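Local structure of 2',5'-phosphodiesterase 12 (Homo sapiens, 4Z0V) at residues 163-171 with 191-199; 177-188 with 205-216. The protein belongs to the endonuclease/exonuclease/phosphatase family, whose core is a two-sheet alpha/beta sandwich, and carries a magnesium ion in this structure. One frame throughout, in Å; residues are numbered along the deposited sequence.

Contact 1: 163-171 with 191-199; sequences QNLIQKELT and SLVPALEAF
Thr171, Ser191 and Gln167 bury more surface than any other residues where residues 163-171 of helix 159-172 meet residues 191-199 of helix 185-198. Two neighbouring helices lie here against one sheet of the alpha/beta sandwich of the endonuclease/exonuclease/phosphatase fold, and they illustrate how such a pair can be joined by polar bonds at one end and apolar contact at the other. The segment axes run 9.9 Å apart and in the same general direction, crossing at -30°.

Ser191 supplies the polar end. Its OG, placed anti to the backbone N (chi1 173°), takes a nearly straight hydrogen bond from Gln163 NE2, 2.7 Å away and almost in the plane of the donor amide. A bend at chi2 of Gln163 turns that amide toward the serine. Gln167 instead reaches over with an extended chain, and its NE2 donates to Ser191 O at 2.9 Å. This carbonyl also accepts the helical N-H of Ala195, and the two donors approach from opposite faces of its plane, so the glutamine binds this carbonyl while the helical bond from Ala195 N stays in place. On the way, Gln167 CG rests 3.7 Å from Ala195 CB.

Beyond this, the contact turns apolar. Leu192 CD2 touches both Ile166 CG2 and Leu170 CD1, while Leu196 CD2 meets both Leu170 CB and Thr171 CG2. Leu170 and Leu192 continue onto Leu180 of strand 177-184, which ties both helices to the sheet beneath them.

Phe199 closes the far end, its ring lying against Thr171 in a CH-pi contact. Thr171 OG1 is turned back to its own helix, donating to Gln167 O at 2.7 Å, and Thr171 CB sits over the centre of the Phe199 ring, 3.6 Å from the centroid.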
loop_
_atom_site.group_PDB
_atom_site.type_symbol
_atom_site.label_atom_id
_atom_site.label_comp_id
_atom_site.label_asym_id
_atom_site.label_seq_id
_atom_site.Cartn_x
_atom_site.Cartn_y
_atom_site.Cartn_z
ATOM N N GLN A 163 -3.157 -1.372 12.625
ATOM C CA GLN A 163 -1.781 -1.017 12.242
ATOM C C GLN A 163 -0.810 -2.053 12.690
ATOM O O GLN A 163 0.129 -2.347 11.946
ATOM C CB GLN A 163 -1.345 0.362 12.753
ATOM C CG GLN A 163 -2.008 1.496 11.998
ATOM C CD GLN A 163 -2.014 1.334 10.496
ATOM O OE1 GLN A 163 -3.073 1.352 9.858
ATOM N NE2 GLN A 163 -0.844 1.192 9.892
ATOM N N ASN A 164 -1.017 -2.644 13.877
ATOM C CA ASN A 164 -0.095 -3.708 14.288
ATOM C C ASN A 164 -0.101 -4.870 13.277
ATOM O O ASN A 164 0.958 -5.352 12.854
ATOM C CB ASN A 164 -0.451 -4.204 15.669
ATOM C CG ASN A 164 0.640 -3.967 16.667
ATOM O OD1 ASN A 164 1.270 -4.903 17.151
ATOM N ND2 ASN A 164 0.906 -2.713 16.974
ATOM N N LEU A 165 -1.305 -5.271 12.852
ATOM C CA LEU A 165 -1.441 -6.352 11.884
ATOM C C LEU A 165 -0.867 -5.969 10.541
ATOM O O LEU A 165 -0.181 -6.784 9.937
ATOM C CB LEU A 165 -2.921 -6.744 11.729
ATOM C CG LEU A 165 -3.439 -7.823 12.677
ATOM C CD1 LEU A 165 -3.330 -7.386 14.135
ATOM C CD2 LEU A 165 -4.897 -8.132 12.359
ATOM N N ILE A 166 -1.106 -4.730 10.091
ATOM C CA ILE A 166 -0.627 -4.240 8.776
ATOM C C ILE A 166 0.901 -4.171 8.796
ATOM O O ILE A 166 1.544 -4.545 7.829
ATOM C CB ILE A 166 -1.276 -2.871 8.423
ATOM C CG1 ILE A 166 -2.771 -3.062 8.012
ATOM C CG2 ILE A 166 -0.503 -2.146 7.288
ATOM C CD1 ILE A 166 -3.658 -1.766 8.184
ATOM N N GLN A 167 1.481 -3.755 9.914
ATOM C CA GLN A 167 2.930 -3.720 10.031
ATOM C C GLN A 167 3.502 -5.126 9.942
ATOM O O GLN A 167 4.437 -5.355 9.175
ATOM C CB GLN A 167 3.351 -3.058 11.356
ATOM C CG GLN A 167 3.193 -1.525 11.335
ATOM C CD GLN A 167 3.642 -0.948 12.678
ATOM O OE1 GLN A 167 3.561 -1.596 13.713
ATOM N NE2 GLN A 167 4.142 0.274 12.696
ATOM N N LYS A 168 2.901 -6.080 10.667
ATOM C CA LYS A 168 3.374 -7.463 10.624
ATOM C C LYS A 168 3.199 -8.038 9.201
ATOM O O LYS A 168 4.099 -8.665 8.663
ATOM C CB LYS A 168 2.631 -8.326 11.653
ATOM C CG LYS A 168 3.208 -9.761 11.674
ATOM C CD LYS A 168 2.622 -10.655 12.739
ATOM C CE LYS A 168 3.290 -12.027 12.708
ATOM N NZ LYS A 168 2.753 -12.861 13.830
ATOM N N GLU A 169 2.047 -7.782 8.613
ATOM C CA GLU A 169 1.722 -8.267 7.273
ATOM C C GLU A 169 2.717 -7.764 6.231
ATOM O O GLU A 169 3.317 -8.556 5.513
ATOM C CB GLU A 169 0.303 -7.851 6.878
ATOM C CG GLU A 169 -0.020 -8.375 5.489
ATOM C CD GLU A 169 -1.458 -8.196 5.079
ATOM O OE1 GLU A 169 -1.797 -8.633 3.956
ATOM O OE2 GLU A 169 -2.238 -7.613 5.863
ATOM N N LEU A 170 2.855 -6.441 6.116
ATOM C CA LEU A 170 3.720 -5.869 5.111
ATOM C C LEU A 170 5.159 -6.179 5.329
ATOM O O LEU A 170 5.817 -6.562 4.373
ATOM C CB LEU A 170 3.508 -4.341 5.028
ATOM C CG LEU A 170 2.143 -3.942 4.467
ATOM C CD1 LEU A 170 2.018 -2.408 4.424
ATOM C CD2 LEU A 170 1.961 -4.510 3.027
ATOM N N THR A 171 5.670 -6.079 6.562
ATOM C CA THR A 171 7.092 -6.388 6.771
ATOM C C THR A 171 7.389 -7.864 6.510
ATOM O O THR A 171 8.453 -8.180 5.978
ATOM C CB THR A 171 7.554 -5.969 8.164
ATOM O OG1 THR A 171 6.815 -6.702 9.155
ATOM C CG2 THR A 171 7.420 -4.418 8.391
ATOM N N SER A 191 3.104 4.899 11.373
ATOM C CA SER A 191 3.060 3.442 11.363
ATOM C C SER A 191 3.863 2.849 10.192
ATOM O O SER A 191 4.735 2.011 10.412
ATOM C CB SER A 191 1.614 2.968 11.288
ATOM O OG SER A 191 1.562 1.559 11.120
ATOM N N LEU A 192 3.534 3.239 8.964
ATOM C CA LEU A 192 4.194 2.641 7.793
ATOM C C LEU A 192 5.651 3.072 7.657
ATOM O O LEU A 192 6.512 2.214 7.495
ATOM C CB LEU A 192 3.414 2.972 6.514
ATOM C CG LEU A 192 1.946 2.585 6.576
ATOM C CD1 LEU A 192 1.214 3.155 5.386
ATOM C CD2 LEU A 192 1.776 1.033 6.620
ATOM N N VAL A 193 5.946 4.380 7.745
ATOM C CA VAL A 193 7.332 4.821 7.592
ATOM C C VAL A 193 8.233 4.161 8.674
ATOM O O VAL A 193 9.195 3.531 8.279
ATOM C CB VAL A 193 7.474 6.358 7.515
ATOM C CG1 VAL A 193 8.905 6.805 7.815
ATOM C CG2 VAL A 193 7.049 6.858 6.135
ATOM N N PRO A 194 7.913 4.161 9.984
ATOM C CA PRO A 194 8.820 3.496 10.951
ATOM C C PRO A 194 8.967 1.991 10.723
ATOM O O PRO A 194 10.086 1.479 10.816
ATOM C CB PRO A 194 8.151 3.782 12.305
ATOM C CG PRO A 194 7.356 5.052 12.068
ATOM C CD PRO A 194 6.807 4.846 10.687
ATOM N N ALA A 195 7.872 1.277 10.407
ATOM C CA ALA A 195 7.984 -0.161 10.199
ATOM C C ALA A 195 8.768 -0.476 8.936
ATOM O O ALA A 195 9.696 -1.294 8.944
ATOM C CB ALA A 195 6.595 -0.790 10.110
ATOM N N LEU A 196 8.385 0.144 7.837
ATOM C CA LEU A 196 8.990 -0.220 6.563
ATOM C C LEU A 196 10.413 0.301 6.437
ATOM O O LEU A 196 11.256 -0.390 5.843
ATOM C CB LEU A 196 8.086 0.226 5.401
ATOM C CG LEU A 196 6.714 -0.485 5.354
ATOM C CD1 LEU A 196 5.888 -0.003 4.172
ATOM C CD2 LEU A 196 6.870 -2.020 5.188
ATOM N N GLU A 197 10.731 1.462 7.036
ATOM C CA GLU A 197 12.138 1.858 6.949
ATOM C C GLU A 197 13.054 0.896 7.752
ATOM O O GLU A 197 14.173 0.618 7.323
ATOM C CB GLU A 197 12.367 3.329 7.319
ATOM C CG GLU A 197 12.333 3.733 8.766
ATOM C CD GLU A 197 12.620 5.219 8.956
ATOM O OE1 GLU A 197 12.773 5.625 10.128
ATOM O OE2 GLU A 197 12.748 5.964 7.950
ATOM N N ALA A 198 12.550 0.337 8.872
ATOM C CA ALA A 198 13.309 -0.631 9.683
ATOM C C ALA A 198 13.647 -1.898 8.884
ATOM O O ALA A 198 14.661 -2.568 9.149
ATOM C CB ALA A 198 12.502 -0.994 10.917
ATOM N N PHE A 199 12.802 -2.214 7.894
ATOM C CA PHE A 199 12.983 -3.386 7.048
ATOM C C PHE A 199 13.598 -3.021 5.680
ATOM O O PHE A 199 13.618 -3.868 4.797
ATOM C CB PHE A 199 11.635 -4.145 6.888
ATOM C CG PHE A 199 11.283 -4.949 8.124
ATOM C CD1 PHE A 199 10.720 -4.332 9.240
ATOM C CD2 PHE A 199 11.565 -6.314 8.190
ATOM C CE1 PHE A 199 10.392 -5.071 10.381
ATOM C CE2 PHE A 199 11.251 -7.056 9.329
ATOM C CZ PHE A 199 10.662 -6.432 10.422
#

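Contact 2: 177-188 with 205-216; sequences VICLQEVDRAVF and FRIKQHEGLATF. With MG (magnesium ion), chain B.
This is an antiparallel strand pairing inside the six-stranded sheet, joining strand 177-184 to strand 211-218, with an aromatic cluster on the face that carries Ala214 and Phe216. Ile178 with Phe216 and Leu180 with Ala214 are hydrogen-bonded pairs; the bond from Leu180 N to Ala214 O measures 2.8 Å. At Glu182 and Val183, which both face Gly212, the register slips by one residue in a G1 beta bulge, and pairing resumes with Val183 N bonded to Gly212 O at 2.9 Å.

In this endonuclease/exonuclease/phosphatase fold the bulge sits beside the metal site: Glu182 OE2 binds the magnesium ion at 2.0 Å, and five waters complete its shell. Asn132 and Ala135 hold the carboxylate through OE2 and OE1. One water bridges Glu182 N and Glu211 OE1, while Glu211 OE2 bonds to Tyr138.

In the cluster, Phe188 of helix 185-198 and Phe205 of strand 201-207 have nearly parallel rings (13°) slid so far apart that they barely overlap. Instead each CB lies over the other's ring, Phe205 CB 3.5 Å from the centroid of Phe188. Phe216 approaches obliquely, its CZ 3.4 Å from Phe188 CE1.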
loop_
_atom_site.group_PDB
_atom_site.type_symbol
_atom_site.label_atom_id
_atom_site.label_comp_id
_atom_site.label_asym_id
_atom_site.label_seq_id
_atom_site.Cartn_x
_atom_site.Cartn_y
_atom_site.Cartn_z
ATOM N N VAL A 177 8.545 -3.485 -3.851
ATOM C CA VAL A 177 7.679 -2.376 -4.264
ATOM C C VAL A 177 6.358 -2.592 -3.602
ATOM O O VAL A 177 5.746 -3.661 -3.769
ATOM C CB VAL A 177 7.553 -2.295 -5.826
ATOM C CG1 VAL A 177 6.507 -1.236 -6.247
ATOM C CG2 VAL A 177 8.916 -1.995 -6.467
ATOM N N ILE A 178 5.907 -1.609 -2.818
ATOM C CA ILE A 178 4.643 -1.736 -2.083
ATOM C C ILE A 178 3.784 -0.550 -2.413
ATOM O O ILE A 178 4.188 0.588 -2.142
ATOM C CB ILE A 178 4.830 -1.861 -0.556
ATOM C CG1 ILE A 178 5.719 -3.098 -0.193
ATOM C CG2 ILE A 178 3.448 -1.990 0.095
ATOM C CD1 ILE A 178 6.063 -3.133 1.340
ATOM N N CYS A 179 2.637 -0.807 -3.056
ATOM C CA CYS A 179 1.716 0.261 -3.425
ATOM C C CYS A 179 0.481 0.146 -2.569
ATOM O O CYS A 179 -0.183 -0.888 -2.578
ATOM C CB CYS A 179 1.371 0.217 -4.910
ATOM S SG CYS A 179 2.753 0.645 -5.993
ATOM N N LEU A 180 0.167 1.208 -1.853
ATOM C CA LEU A 180 -0.936 1.193 -0.920
ATOM C C LEU A 180 -1.962 2.252 -1.233
ATOM O O LEU A 180 -1.602 3.341 -1.680
ATOM C CB LEU A 180 -0.393 1.456 0.495
ATOM C CG LEU A 180 0.713 0.531 1.023
ATOM C CD1 LEU A 180 1.136 0.965 2.424
ATOM C CD2 LEU A 180 0.226 -0.933 1.078
ATOM N N GLN A 181 -3.218 1.961 -0.906
ATOM C CA GLN A 181 -4.318 2.904 -1.046
ATOM C C GLN A 181 -4.997 3.054 0.294
ATOM O O GLN A 181 -4.835 2.197 1.172
ATOM C CB GLN A 181 -5.331 2.485 -2.118
ATOM C CG GLN A 181 -4.693 2.142 -3.485
ATOM C CD GLN A 181 -4.156 0.729 -3.526
ATOM O OE1 GLN A 181 -4.721 -0.188 -2.936
ATOM N NE2 GLN A 181 -3.044 0.519 -4.212
ATOM N N GLU A 182 -5.708 4.175 0.477
ATOM C CA GLU A 182 -6.435 4.506 1.716
ATOM C C GLU A 182 -5.473 4.601 2.902
ATOM O O GLU A 182 -5.730 4.077 4.007
ATOM C CB GLU A 182 -7.597 3.532 1.978
ATOM C CG GLU A 182 -8.773 3.801 1.043
ATOM C CD GLU A 182 -10.071 3.190 1.526
ATOM O OE1 GLU A 182 -10.302 3.181 2.754
ATOM O OE2 GLU A 182 -10.867 2.734 0.681
ATOM N N VAL A 183 -4.371 5.303 2.662
ATOM C CA VAL A 183 -3.369 5.558 3.690
ATOM C C VAL A 183 -3.688 6.888 4.347
ATOM O O VAL A 183 -3.580 7.929 3.695
ATOM C CB VAL A 183 -1.931 5.573 3.079
ATOM C CG1 VAL A 183 -0.869 5.884 4.160
ATOM C CG2 VAL A 183 -1.609 4.257 2.360
ATOM N N ASP A 184 -3.958 6.881 5.643
ATOM C CA ASP A 184 -4.184 8.157 6.353
ATOM C C ASP A 184 -2.856 8.866 6.549
ATOM O O ASP A 184 -1.807 8.206 6.615
ATOM C CB ASP A 184 -4.830 7.912 7.734
ATOM C CG ASP A 184 -6.130 7.151 7.708
ATOM O OD1 ASP A 184 -6.102 5.905 7.950
ATOM O OD2 ASP A 184 -7.190 7.802 7.585
ATOM N N ARG A 185 -2.896 10.217 6.649
ATOM C CA ARG A 185 -1.680 11.005 6.840
ATOM C C ARG A 185 -0.867 10.492 8.047
ATOM O O ARG A 185 0.328 10.235 7.888
ATOM C CB ARG A 185 -1.979 12.517 6.983
ATOM C CG ARG A 185 -0.698 13.343 7.166
ATOM C CD ARG A 185 -0.921 14.844 7.325
ATOM N NE ARG A 185 -1.395 15.504 6.102
ATOM C CZ ARG A 185 -0.644 15.761 5.034
ATOM N NH1 ARG A 185 0.628 15.383 4.999
ATOM N NH2 ARG A 185 -1.166 16.373 3.983
ATOM N N ALA A 186 -1.482 10.310 9.238
ATOM C CA ALA A 186 -0.766 9.829 10.435
ATOM C C ALA A 186 -0.337 8.372 10.296
ATOM O O ALA A 186 0.674 7.994 10.875
ATOM C CB ALA A 186 -1.631 9.993 11.688
ATOM N N VAL A 187 -1.065 7.574 9.496
ATOM C CA VAL A 187 -0.674 6.163 9.288
ATOM C C VAL A 187 0.648 6.139 8.512
ATOM O O VAL A 187 1.554 5.378 8.873
ATOM C CB VAL A 187 -1.803 5.372 8.592
ATOM C CG1 VAL A 187 -1.305 4.004 8.087
ATOM C CG2 VAL A 187 -2.977 5.206 9.568
ATOM N N PHE A 188 0.774 6.984 7.472
ATOM C CA PHE A 188 2.017 7.059 6.702
ATOM C C PHE A 188 3.186 7.429 7.603
ATOM O O PHE A 188 4.172 6.713 7.625
ATOM C CB PHE A 188 1.904 8.081 5.552
ATOM C CG PHE A 188 3.161 8.152 4.716
ATOM C CD1 PHE A 188 3.464 7.153 3.800
ATOM C CD2 PHE A 188 4.063 9.196 4.876
ATOM C CE1 PHE A 188 4.649 7.196 3.062
ATOM C CE2 PHE A 188 5.255 9.231 4.143
ATOM C CZ PHE A 188 5.539 8.236 3.238
ATOM N N PHE A 205 4.321 9.701 -0.292
ATOM C CA PHE A 205 2.890 9.798 0.018
ATOM C C PHE A 205 2.228 10.877 -0.820
ATOM O O PHE A 205 2.779 11.971 -0.958
ATOM C CB PHE A 205 2.743 10.102 1.525
ATOM C CG PHE A 205 1.340 10.219 2.075
ATOM C CD1 PHE A 205 0.444 9.153 1.983
ATOM C CD2 PHE A 205 0.946 11.353 2.777
ATOM C CE1 PHE A 205 -0.857 9.255 2.512
ATOM C CE2 PHE A 205 -0.346 11.453 3.316
ATOM C CZ PHE A 205 -1.239 10.397 3.186
ATOM N N ARG A 206 1.037 10.576 -1.343
ATOM C CA ARG A 206 0.224 11.534 -2.100
ATOM C C ARG A 206 -1.174 11.540 -1.487
ATOM O O ARG A 206 -1.947 10.616 -1.720
ATOM C CB ARG A 206 0.212 11.181 -3.598
ATOM C CG ARG A 206 -0.787 11.989 -4.475
ATOM C CD ARG A 206 -0.526 13.492 -4.432
ATOM N NE ARG A 206 0.855 13.791 -4.814
ATOM C CZ ARG A 206 1.413 14.994 -4.791
ATOM N NH1 ARG A 206 0.716 16.053 -4.386
ATOM N NH2 ARG A 206 2.678 15.150 -5.160
ATOM N N ILE A 207 -1.473 12.555 -0.669
ATOM C CA ILE A 207 -2.767 12.592 0.001
ATOM C C ILE A 207 -3.839 13.194 -0.925
ATOM O O ILE A 207 -3.499 13.943 -1.837
ATOM C CB ILE A 207 -2.680 13.356 1.361
ATOM C CG1 ILE A 207 -3.837 12.933 2.305
ATOM C CG2 ILE A 207 -2.596 14.895 1.176
ATOM C CD1 ILE A 207 -3.704 13.344 3.678
ATOM N N LYS A 208 -5.112 12.813 -0.722
ATOM C CA LYS A 208 -6.254 13.431 -1.399
ATOM C C LYS A 208 -6.775 14.479 -0.384
ATOM O O LYS A 208 -6.221 15.580 -0.303
ATOM C CB LYS A 208 -7.298 12.387 -1.766
ATOM C CG LYS A 208 -7.124 11.715 -3.098
ATOM C CD LYS A 208 -8.458 11.171 -3.618
ATOM C CE LYS A 208 -9.054 10.050 -2.795
ATOM N NZ LYS A 208 -10.051 9.270 -3.580
ATOM N N GLN A 209 -7.701 14.075 0.510
ATOM C CA GLN A 209 -8.124 14.961 1.579
ATOM C C GLN A 209 -7.521 14.495 2.904
ATOM O O GLN A 209 -6.594 15.116 3.421
ATOM C CB GLN A 209 -9.664 15.062 1.672
ATOM C CG GLN A 209 -10.072 16.041 2.774
ATOM C CD GLN A 209 -11.539 16.338 2.754
ATOM O OE1 GLN A 209 -12.376 15.530 2.312
ATOM N NE2 GLN A 209 -11.879 17.476 3.303
ATOM N N HIS A 210 -8.054 13.413 3.460
ATOM C CA HIS A 210 -7.590 12.881 4.737
ATOM C C HIS A 210 -6.813 11.578 4.535
ATOM O O HIS A 210 -6.225 11.072 5.472
ATOM C CB HIS A 210 -8.802 12.655 5.668
ATOM C CG HIS A 210 -9.453 13.932 6.072
ATOM N ND1 HIS A 210 -8.699 15.036 6.472
ATOM C CD2 HIS A 210 -10.769 14.241 6.159
ATOM C CE1 HIS A 210 -9.581 15.980 6.775
ATOM N NE2 HIS A 210 -10.839 15.556 6.583
ATOM N N GLU A 211 -6.794 11.060 3.307
ATOM C CA GLU A 211 -6.082 9.817 3.021
ATOM C C GLU A 211 -5.654 9.819 1.582
ATOM O O GLU A 211 -6.194 10.575 0.765
ATOM C CB GLU A 211 -6.944 8.553 3.359
ATOM C CG GLU A 211 -8.340 8.466 2.746
ATOM C CD GLU A 211 -8.409 8.070 1.282
ATOM O OE1 GLU A 211 -7.439 7.468 0.783
ATOM O OE2 GLU A 211 -9.468 8.274 0.656
ATOM N N GLY A 212 -4.725 8.938 1.258
ATOM C CA GLY A 212 -4.269 8.840 -0.116
ATOM C C GLY A 212 -3.438 7.621 -0.402
ATOM O O GLY A 212 -3.657 6.517 0.141
ATOM N N LEU A 213 -2.486 7.840 -1.270
ATOM C CA LEU A 213 -1.674 6.787 -1.813
ATOM C C LEU A 213 -0.268 6.819 -1.271
ATOM O O LEU A 213 0.294 7.902 -1.112
ATOM C CB LEU A 213 -1.595 6.966 -3.336
ATOM C CG LEU A 213 -2.906 7.084 -4.148
ATOM C CD1 LEU A 213 -2.544 7.351 -5.623
ATOM C CD2 LEU A 213 -3.739 5.798 -4.040
ATOM N N ALA A 214 0.335 5.626 -1.103
ATOM C CA ALA A 214 1.760 5.550 -0.763
ATOM C C ALA A 214 2.455 4.496 -1.614
ATOM O O ALA A 214 1.856 3.463 -1.951
ATOM C CB ALA A 214 1.960 5.240 0.714
ATOM N N THR A 215 3.737 4.748 -1.944
ATOM C CA THR A 215 4.568 3.757 -2.656
ATOM C C THR A 215 5.850 3.640 -1.856
ATOM O O THR A 215 6.470 4.652 -1.563
ATOM C CB THR A 215 4.813 4.149 -4.143
ATOM O OG1 THR A 215 3.570 4.170 -4.849
ATOM C CG2 THR A 215 5.752 3.166 -4.878
ATOM N N PHE A 216 6.222 2.424 -1.501
ATOM C CA PHE A 216 7.460 2.119 -0.773
ATOM C C PHE A 216 8.353 1.279 -1.661
ATOM O O PHE A 216 7.853 0.478 -2.425
ATOM C CB PHE A 216 7.181 1.390 0.541
ATOM C CG PHE A 216 6.631 2.296 1.611
ATOM C CD1 PHE A 216 5.254 2.530 1.712
ATOM C CD2 PHE A 216 7.477 2.862 2.569
ATOM C CE1 PHE A 216 4.745 3.364 2.713
ATOM C CE2 PHE A 216 6.967 3.705 3.568
ATOM C CZ PHE A 216 5.606 3.960 3.618
HETATM MG MG MG B . -12.433 1.513 1.018
HETATM O O HOH W 1 -6.821 6.117 -1.468
HETATM O O HOH W 2 -12.914 2.561 2.775
HETATM O O HOH W 3 -7.072 10.358 8.481
HETATM O O HOH W 4 -5.313 12.191 7.682
HETATM O O HOH W 5 -13.757 2.912 0.112
HETATM O O HOH W 6 -12.393 0.555 -0.762
HETATM O O HOH W 7 -14.096 0.241 1.474
HETATM O O HOH W 8 -11.131 0.111 1.910
#

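Overall arrangement
The two contacts, their centres 13 Å apart, belong to successive layers of one half of the sandwich: contact 2 forms part of the sheet and the start of helix 185-198, and contact 1 is the helix pair lying on that sheet. Helix 185-198 thus takes part in both, and its own backbone carries one into the other, with Leu192 N 2.9 Å from Val187 O. Between the layers, Leu196 CD1 packs 3.5 Å from Phe216 CG; within the helix layer, Gln163 NE2 lies 3.4 Å from Val187 CG1. The magnesium ligand Glu182 lies at the bulge of contact 2, whereas the side chain of Ile166 in contact 1 remains about 12 Å from the ion. Leu170 packs on Ile178 and Leu180 of the sheet.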